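Local coordinates for protein UDP-4-amino-4,6-dideoxy-N-acetyl-beta-L-altrosamine transaminase (Helicobacter pylori, PDB 2FNU) that transfers an amino group from L-glutamate to a UDP-linked 4-keto sugar, using pyridoxal phosphate, in the second step of pseudaminic acid biosynthesis for flagellin modification, at residues L51-S55 with N228-N232; A56-L60 with S175-F179; S155-L159 with I182-T186. All coordinates share one frame; numbering follows the deposited sequence.

Contact 1. Residues L51-S55 with N228-N232; sequences LVFNS and NFRLN. With PMP (4'-deoxy-4'-aminopyridoxal-5'-phosphate), chain C; PMP (4'-deoxy-4'-aminopyridoxal-5'-phosphate), chain E.
F53 and F229 do not stack: CB of F229 lies at the edge of the F53 ring, in its plane, 3.8 Å from F53 CD1. The pair joins the end of strand 49-53, outermost within this chain in the mixed seven-stranded sheet of a fold-type I PLP-dependent aminotransferase, to an irregular loop that leads into helix 233-244. With CG anti to the carbonyl carbon (chi1 -71°), the F53 ring lies on A59 and T62 of helix 56-66. The two side chains run across each other at a slant, and F229 rests on S58 and T62 of that helix, filling the buried angle between sheet, helix and loop.

On the other side of the strand, L231 has CG anti to the backbone N (chi1 -167°), spreading its two methyls over the strand. Its CD2 packs on V52 CG2 at 3.8 Å, while CD1 reaches F53 O at 3.4 Å; F37 of helix 32-45 touches both V52 and L231, a suitable place for branched aliphatics. F229 O accepts both a hydrogen bond from N54 N at 2.8 Å and a CA-H...O contact from F53 CA at 3.1 Å. The N54 donor sits well above the carbonyl plane and the bond is bent, 133° at the hydrogen.

R230 points away, and its charge is used at the dimer interface, where NE forms a salt bridge with E189 of the second subunit. The N228 side chain lies beside the phosphate of that subunit's PMP. A water accepts from L231 N at 2.9 Å and donates to V52 O at 3.0 Å.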
# COMPACT_ATOMS: atom_id res chain seq x y z
N LEU B 51 4.68 4.86 -13.07
CA LEU B 51 5.07 4.55 -11.70
C LEU B 51 4.12 3.51 -11.18
O LEU B 51 2.90 3.70 -11.30
CB LEU B 51 4.91 5.78 -10.80
CG LEU B 51 5.96 6.88 -10.93
CD1 LEU B 51 5.50 8.10 -10.14
CD2 LEU B 51 7.33 6.39 -10.45
N VAL B 52 4.65 2.43 -10.60
CA VAL B 52 3.77 1.40 -10.06
C VAL B 52 3.66 1.52 -8.54
O VAL B 52 4.60 2.00 -7.86
CB VAL B 52 4.19 -0.03 -10.48
CG1 VAL B 52 4.07 -0.20 -11.99
CG2 VAL B 52 5.63 -0.31 -10.07
N PHE B 53 2.49 1.13 -8.02
CA PHE B 53 2.09 1.37 -6.62
C PHE B 53 1.48 0.10 -6.05
O PHE B 53 1.13 -0.81 -6.83
CB PHE B 53 1.00 2.45 -6.57
CG PHE B 53 1.49 3.83 -6.88
CD1 PHE B 53 1.81 4.72 -5.87
CD2 PHE B 53 1.63 4.24 -8.21
CE1 PHE B 53 2.27 6.00 -6.17
CE2 PHE B 53 2.10 5.51 -8.51
CZ PHE B 53 2.42 6.39 -7.50
N ASN B 54 1.29 0.05 -4.73
CA ASN B 54 0.74 -1.16 -4.11
C ASN B 54 -0.72 -1.42 -4.50
O ASN B 54 -1.22 -2.53 -4.37
CB ASN B 54 0.86 -1.10 -2.58
CG ASN B 54 -0.12 -0.14 -1.96
OD1 ASN B 54 -1.20 -0.56 -1.45
ND2 ASN B 54 0.19 1.13 -2.03
N SER B 55 -1.42 -0.37 -4.91
CA SER B 55 -2.82 -0.48 -5.34
C SER B 55 -3.15 0.73 -6.23
O SER B 55 -2.46 1.76 -6.16
CB SER B 55 -3.78 -0.49 -4.16
OG SER B 55 -3.76 0.77 -3.48
N ASN B 228 4.71 4.84 1.94
CA ASN B 228 5.33 3.66 1.33
C ASN B 228 4.22 2.93 0.60
O ASN B 228 3.52 2.08 1.19
CB ASN B 228 6.00 2.73 2.36
CG ASN B 228 6.60 1.47 1.74
OD1 ASN B 228 7.25 0.67 2.43
ND2 ASN B 228 6.37 1.27 0.46
N PHE B 229 4.03 3.34 -0.66
CA PHE B 229 3.06 2.72 -1.57
C PHE B 229 3.79 1.93 -2.65
O PHE B 229 3.29 1.78 -3.77
CB PHE B 229 2.20 3.80 -2.23
CG PHE B 229 1.39 4.64 -1.27
CD1 PHE B 229 0.91 4.12 -0.06
CD2 PHE B 229 1.02 5.94 -1.64
CE1 PHE B 229 0.13 4.92 0.80
CE2 PHE B 229 0.25 6.73 -0.78
CZ PHE B 229 -0.21 6.22 0.42
N ARG B 230 4.98 1.42 -2.34
CA ARG B 230 5.78 0.75 -3.36
C ARG B 230 5.18 -0.59 -3.76
O ARG B 230 4.52 -1.26 -2.94
CB ARG B 230 7.21 0.55 -2.85
CG ARG B 230 7.94 1.87 -2.57
CD ARG B 230 9.41 1.64 -2.26
NE ARG B 230 9.61 0.79 -1.08
CZ ARG B 230 10.08 1.20 0.10
NH1 ARG B 230 10.44 2.47 0.31
NH2 ARG B 230 10.25 0.31 1.08
N LEU B 231 5.40 -0.96 -5.02
CA LEU B 231 5.13 -2.31 -5.49
C LEU B 231 6.43 -3.10 -5.36
O LEU B 231 7.48 -2.66 -5.83
CB LEU B 231 4.69 -2.26 -6.95
CG LEU B 231 4.07 -3.58 -7.48
CD1 LEU B 231 2.69 -3.80 -6.85
CD2 LEU B 231 3.95 -3.56 -9.00
N ASN B 232 6.38 -4.27 -4.72
CA ASN B 232 7.62 -5.01 -4.51
C ASN B 232 8.05 -5.81 -5.75
O ASN B 232 7.36 -5.79 -6.78
CB ASN B 232 7.49 -5.90 -3.27
CG ASN B 232 6.36 -6.89 -3.38
OD1 ASN B 232 5.36 -6.83 -2.64
ND2 ASN B 232 6.48 -7.79 -4.33
N1 PMP C . 9.33 2.67 11.38
C2 PMP C . 10.64 2.31 11.48
C2A PMP C . 11.25 2.34 12.86
C3 PMP C . 11.30 1.74 10.39
O3 PMP C . 12.55 1.20 10.55
C4 PMP C . 10.67 1.75 9.13
C4A PMP C . 11.38 1.33 7.87
N4A PMP C . 12.82 1.44 7.99
C5 PMP C . 9.34 2.15 9.05
C6 PMP C . 8.67 2.62 10.17
C5A PMP C . 8.55 2.05 7.75
O4P PMP C . 8.25 0.68 7.52
P PMP C . 7.91 0.14 6.04
O1P PMP C . 9.24 0.12 5.32
O2P PMP C . 7.33 -1.24 6.24
O3P PMP C . 6.95 1.12 5.38
N1 PMP E . -11.08 2.77 -9.62
C2 PMP E . -11.90 1.84 -10.21
C2A PMP E . -12.74 2.27 -11.39
C3 PMP E . -11.93 0.53 -9.71
O3 PMP E . -12.72 -0.41 -10.31
C4 PMP E . -11.14 0.17 -8.60
C4A PMP E . -11.21 -1.21 -7.99
N4A PMP E . -12.54 -1.79 -8.08
C5 PMP E . -10.27 1.12 -8.06
C6 PMP E . -10.22 2.39 -8.62
C5A PMP E . -9.36 0.79 -6.89
O4P PMP E . -8.29 0.01 -7.40
P PMP E . -7.45 -0.94 -6.40
O1P PMP E . -8.33 -2.12 -6.10
O2P PMP E . -6.26 -1.37 -7.21
O3P PMP E . -7.04 -0.15 -5.19
O HOH W 1 7.01 0.80 -6.58

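Contact 2. Residues A56-L60 with S175-F179. With PMP (4'-deoxy-4'-aminopyridoxal-5'-phosphate), chain E.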
# COMPACT_ATOMS: atom_id res chain seq x y z
N ALA B 56 -4.24 0.64 -7.02
CA ALA B 56 -4.66 1.84 -7.76
C ALA B 56 -5.20 2.93 -6.84
O ALA B 56 -5.17 4.11 -7.20
CB ALA B 56 -5.69 1.50 -8.85
N THR B 57 -5.72 2.54 -5.67
CA THR B 57 -6.22 3.54 -4.72
C THR B 57 -5.04 4.40 -4.21
O THR B 57 -5.17 5.63 -4.09
CB THR B 57 -6.97 2.88 -3.57
OG1 THR B 57 -8.01 2.09 -4.12
CG2 THR B 57 -7.60 3.91 -2.66
N SER B 58 -3.89 3.77 -3.98
CA SER B 58 -2.67 4.51 -3.63
C SER B 58 -2.22 5.42 -4.77
O SER B 58 -1.79 6.57 -4.54
CB SER B 58 -1.54 3.57 -3.22
OG SER B 58 -1.86 2.90 -2.01
N ALA B 59 -2.29 4.89 -5.99
CA ALA B 59 -1.99 5.66 -7.19
C ALA B 59 -2.91 6.89 -7.30
O ALA B 59 -2.44 8.00 -7.58
CB ALA B 59 -2.11 4.78 -8.41
N LEU B 60 -4.21 6.69 -7.06
CA LEU B 60 -5.16 7.80 -7.16
C LEU B 60 -4.84 8.88 -6.12
O LEU B 60 -4.84 10.07 -6.45
CB LEU B 60 -6.61 7.30 -6.97
CG LEU B 60 -7.26 6.58 -8.14
CD1 LEU B 60 -8.51 5.83 -7.70
CD2 LEU B 60 -7.60 7.55 -9.26
N SER B 175 -3.08 9.15 -16.01
CA SER B 175 -4.08 8.10 -15.97
C SER B 175 -3.67 7.01 -14.98
O SER B 175 -2.49 6.73 -14.82
CB SER B 175 -4.24 7.48 -17.36
OG SER B 175 -4.59 8.47 -18.32
N VAL B 176 -4.67 6.41 -14.35
CA VAL B 176 -4.42 5.37 -13.35
C VAL B 176 -4.89 4.03 -13.89
O VAL B 176 -5.94 3.96 -14.51
CB VAL B 176 -5.15 5.69 -12.03
CG1 VAL B 176 -5.18 4.48 -11.07
CG2 VAL B 176 -4.51 6.94 -11.40
N PHE B 177 -4.10 2.97 -13.66
CA PHE B 177 -4.52 1.60 -13.93
C PHE B 177 -4.48 0.77 -12.65
O PHE B 177 -3.70 1.06 -11.75
CB PHE B 177 -3.59 0.95 -14.97
CG PHE B 177 -3.65 1.62 -16.32
CD1 PHE B 177 -2.68 2.55 -16.68
CD2 PHE B 177 -4.67 1.36 -17.20
CE1 PHE B 177 -2.73 3.19 -17.93
CE2 PHE B 177 -4.74 2.00 -18.46
CZ PHE B 177 -3.77 2.91 -18.82
N SER B 178 -5.30 -0.27 -12.59
CA SER B 178 -5.24 -1.20 -11.46
C SER B 178 -4.79 -2.56 -11.94
O SER B 178 -5.18 -3.01 -13.01
CB SER B 178 -6.64 -1.34 -10.82
OG SER B 178 -6.64 -2.33 -9.79
N PHE B 179 -4.02 -3.25 -11.09
CA PHE B 179 -3.56 -4.62 -11.33
C PHE B 179 -4.07 -5.51 -10.20
O PHE B 179 -3.47 -6.54 -9.88
CB PHE B 179 -2.03 -4.68 -11.39
CG PHE B 179 -1.42 -3.64 -12.29
CD1 PHE B 179 -0.44 -2.79 -11.80
CD2 PHE B 179 -1.82 -3.51 -13.61
CE1 PHE B 179 0.13 -1.79 -12.62
CE2 PHE B 179 -1.25 -2.53 -14.44
CZ PHE B 179 -0.28 -1.68 -13.94
N1 PMP E . -11.08 2.77 -9.62
C2 PMP E . -11.90 1.84 -10.21
C2A PMP E . -12.74 2.27 -11.39
C3 PMP E . -11.93 0.53 -9.71
O3 PMP E . -12.72 -0.41 -10.31
C4 PMP E . -11.14 0.17 -8.60
C4A PMP E . -11.21 -1.21 -7.99
N4A PMP E . -12.54 -1.79 -8.08
C5 PMP E . -10.27 1.12 -8.06
C6 PMP E . -10.22 2.39 -8.62
C5A PMP E . -9.36 0.79 -6.89
O4P PMP E . -8.29 0.01 -7.40
P PMP E . -7.45 -0.94 -6.40
O1P PMP E . -8.33 -2.12 -6.10
O2P PMP E . -6.26 -1.37 -7.21
O3P PMP E . -7.04 -0.15 -5.19
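Phosphate oxygen O2P of the cofactor PMP is held from both segments: A56 N donates to it at 2.9 Å, and S178 OG at 2.8 Å. The hydroxyl gets there because OG stands anti to the backbone N of S178 (chi1 175°); a serine is short enough to bond from a strand end, and its OG also pairs with H180 N. The next oxygen, O3P, is gripped twice by one residue, with T57 OG1 at 2.7 Å and T57 N at 3.0 Å. Backbone amides at the start of helix 56-66 thus face the phosphate, the usual phosphate cup of fold-type I PLP enzymes, and the helix dipole would favour the negative charge.

Below this polar layer the contact is apolar. A56 CB, a methyl small enough to let helix and strand come close, packs 3.8 Å from V176 CG1. A59 CB also faces CG1, whereas CD2 of L60, whose side chain crosses that of V176 at about a right angle, meets CG2 at 3.8 Å.

The axis of 56-60 runs nearly antiparallel to that of 175-178 (165°), 7.9 Å away at closest, packed on one face of the sheet. A59 also touches V193 of strand 191-195, L60 reaches D154 of strand 150-154, and M90 of helix 86-93 covers T57 and L60.

Contact 3. Residues S155-L159 with I182-T186; sequences SSHAL and IKPIT. With PMP (4'-deoxy-4'-aminopyridoxal-5'-phosphate), chain E; UD1 (uridine-diphosphate-N-acetylglucosamine), chain F.
S156 lies over one face of the PMP pyridine, its OG above N1 at 3.4 Å and hydrogen-bonded to D154. At the edge of the H157 ring, in its plane, lies O3 of the same cofactor, hydrogen-bonded to H157 NE2 at 2.9 Å, while NZ of K183 approaches that imidazole obliquely, 3.3 Å from CD2. K183 NZ donates to O3 as well, at 3.2 Å, so the phenolic oxygen is gripped from both segments. This is part of the cofactor site of a fold-type I aminotransferase, where two loops that follow strands 150-154 and 174-178 meet. The far nitrogen of the imidazole, ND1, pairs with A131 N, which fixes the rotation of the ring.

K183 is the residue that carries the cofactor as an internal aldimine, but here K183 is not attached to the cofactor: PMP N4A is joined to C4' of the UDP-sugar, the external aldimine. The K183 chain bends at chi2 (-72°) and again at chi4, and CD passes 3.6 Å from S156 O on the way to the cofactor. At the other end of the ligand, I182 CG2 touches the uracil.

S155 to A158 form a type I beta turn, closed by a bond from A158 N to S155 O, which presents S156 and H157 to the pocket. P184, rigid and compact, fits beside this turn with CG 3.4 Å from H157 O. Beyond it L159 and I185 cross obliquely near L243 of helix 233-244, and the two methyls L159 CD2 and I185 CD1 meet at 3.6 Å.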
# COMPACT_ATOMS: atom_id res chain seq x y z
N SER B 155 -8.46 5.05 -15.29
CA SER B 155 -8.49 4.02 -16.32
C SER B 155 -8.25 2.65 -15.68
O SER B 155 -7.73 1.74 -16.32
CB SER B 155 -7.44 4.33 -17.40
OG SER B 155 -7.80 5.55 -18.06
N SER B 156 -8.69 2.48 -14.43
CA SER B 156 -8.39 1.25 -13.70
C SER B 156 -8.84 -0.01 -14.43
O SER B 156 -8.18 -1.05 -14.30
CB SER B 156 -9.02 1.28 -12.31
OG SER B 156 -8.30 2.14 -11.44
N HIS B 157 -9.96 0.08 -15.17
CA HIS B 157 -10.50 -1.07 -15.91
C HIS B 157 -9.87 -1.27 -17.28
O HIS B 157 -10.18 -2.27 -17.95
CB HIS B 157 -12.01 -0.87 -16.20
CG HIS B 157 -12.87 -0.81 -14.98
ND1 HIS B 157 -14.24 -0.83 -15.05
CD2 HIS B 157 -12.55 -0.72 -13.66
CE1 HIS B 157 -14.74 -0.76 -13.83
NE2 HIS B 157 -13.74 -0.69 -12.96
N ALA B 158 -9.05 -0.32 -17.72
CA ALA B 158 -8.88 -0.12 -19.16
C ALA B 158 -7.50 -0.36 -19.75
O ALA B 158 -7.24 0.11 -20.87
CB ALA B 158 -9.36 1.29 -19.56
N LEU B 159 -6.63 -1.10 -19.06
CA LEU B 159 -5.34 -1.41 -19.68
C LEU B 159 -5.55 -2.21 -20.98
O LEU B 159 -6.14 -3.30 -20.98
CB LEU B 159 -4.42 -2.16 -18.72
CG LEU B 159 -3.01 -2.35 -19.29
CD1 LEU B 159 -2.19 -1.09 -19.21
CD2 LEU B 159 -2.34 -3.49 -18.54
N ILE B 182 -8.44 -9.23 -10.09
CA ILE B 182 -9.48 -9.51 -11.09
C ILE B 182 -9.39 -8.59 -12.31
O ILE B 182 -10.28 -8.62 -13.17
CB ILE B 182 -10.90 -9.49 -10.49
CG1 ILE B 182 -11.25 -8.08 -10.00
CG2 ILE B 182 -10.97 -10.55 -9.37
CD1 ILE B 182 -12.69 -7.91 -9.48
N LYS B 183 -8.33 -7.79 -12.38
CA LYS B 183 -8.22 -6.79 -13.44
C LYS B 183 -7.59 -7.34 -14.73
O LYS B 183 -7.17 -8.51 -14.77
CB LYS B 183 -7.46 -5.57 -12.93
CG LYS B 183 -8.26 -4.74 -11.90
CD LYS B 183 -9.40 -3.97 -12.54
CE LYS B 183 -10.05 -3.03 -11.51
NZ LYS B 183 -11.52 -3.03 -11.61
N PRO B 184 -7.57 -6.54 -15.81
CA PRO B 184 -7.08 -7.07 -17.09
C PRO B 184 -5.74 -7.81 -17.03
O PRO B 184 -5.57 -8.83 -17.70
CB PRO B 184 -7.03 -5.83 -17.97
CG PRO B 184 -8.25 -5.05 -17.50
CD PRO B 184 -8.14 -5.18 -15.98
N ILE B 185 -4.80 -7.28 -16.25
CA ILE B 185 -3.62 -8.07 -15.84
C ILE B 185 -3.50 -7.85 -14.35
O ILE B 185 -4.06 -6.88 -13.81
CB ILE B 185 -2.29 -7.67 -16.52
CG1 ILE B 185 -1.88 -6.24 -16.16
CG2 ILE B 185 -2.35 -7.95 -18.04
CD1 ILE B 185 -0.43 -5.87 -16.58
N THR B 186 -2.74 -8.71 -13.67
CA THR B 186 -2.67 -8.61 -12.22
C THR B 186 -1.26 -8.71 -11.63
O THR B 186 -0.38 -9.35 -12.20
CB THR B 186 -3.55 -9.68 -11.53
OG1 THR B 186 -3.64 -9.38 -10.13
CG2 THR B 186 -2.96 -11.09 -11.70
N1 PMP E . -11.08 2.77 -9.62
C2 PMP E . -11.90 1.84 -10.21
C2A PMP E . -12.74 2.27 -11.39
C3 PMP E . -11.93 0.53 -9.71
O3 PMP E . -12.72 -0.41 -10.31
C4 PMP E . -11.14 0.17 -8.60
C4A PMP E . -11.21 -1.21 -7.99
N4A PMP E . -12.54 -1.79 -8.08
C5 PMP E . -10.27 1.12 -8.06
C6 PMP E . -10.22 2.39 -8.62
C5A PMP E . -9.36 0.79 -6.89
O4P PMP E . -8.29 0.01 -7.40
P PMP E . -7.45 -0.94 -6.40
O1P PMP E . -8.33 -2.12 -6.10
O2P PMP E . -6.26 -1.37 -7.21
O3P PMP E . -7.04 -0.15 -5.19
C1' UD1 F . -14.16 -3.84 -5.77
C2' UD1 F . -14.83 -3.40 -7.09
C3' UD1 F . -13.92 -3.60 -8.30
C4' UD1 F . -12.52 -3.06 -8.02
C5' UD1 F . -11.91 -3.49 -6.68
C6' UD1 F . -11.37 -4.92 -6.72
C7' UD1 F . -17.28 -3.62 -6.91
C8' UD1 F . -18.48 -4.53 -6.99
N2' UD1 F . -16.09 -4.12 -7.26
O1' UD1 F . -14.12 -5.27 -5.69
O3' UD1 F . -14.47 -2.92 -9.45
O5' UD1 F . -12.84 -3.30 -5.59
O7' UD1 F . -17.41 -2.47 -6.55
N1 UD1 F . -11.76 -12.72 -6.79
C2 UD1 F . -10.84 -13.69 -7.25
N3 UD1 F . -9.56 -13.64 -6.85
C4 UD1 F . -9.12 -12.69 -6.00
C5 UD1 F . -9.98 -11.71 -5.52
C6 UD1 F . -11.31 -11.71 -5.90
O2 UD1 F . -11.23 -14.59 -8.03
O4 UD1 F . -7.93 -12.69 -5.66
C1B UD1 F . -13.16 -12.80 -7.24
C2B UD1 F . -13.90 -13.71 -6.27
O2' UD1 F . -14.77 -14.58 -7.00
C3B UD1 F . -14.70 -12.75 -5.41
C4B UD1 F . -14.96 -11.59 -6.35
O4B UD1 F . -13.82 -11.53 -7.21
O3B UD1 F . -15.93 -13.31 -4.92
C5B UD1 F . -15.10 -10.30 -5.57
O5B UD1 F . -15.33 -9.26 -6.50
PA UD1 F . -15.97 -7.87 -5.98
O1A UD1 F . -15.94 -6.87 -7.13
O2A UD1 F . -17.29 -8.19 -5.29
O3A UD1 F . -14.83 -7.53 -4.88
PB UD1 F . -14.52 -6.04 -4.33
O1B UD1 F . -15.80 -5.42 -3.78
O2B UD1 F . -13.27 -6.13 -3.46

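From the N terminus the chain lays down 51-55 and then, without a break, 56-60, so contacts 1 and 2 start on consecutive pieces, strand 49-53 and helix 56-66. Next comes 155-159, after strand 150-154; strand 174-178 returns to the helix and closes contact 2, and 182-186 then closes contact 3, a short loop of 22 intervening residues. Because their segments alternate, contacts 2 and 3 cross. Both lie within the long loop that ends when 228-232 meets 51-55 in contact 1. V52 packs near F179 between contacts 1 and 2, and F177 on S155 between contacts 2 and 3. Together they tie sheet, phosphate-binding helix and lysine loop around the cofactor, contacts 1 and 2 both touching the second subunit and contact 1 reaching its PMP too.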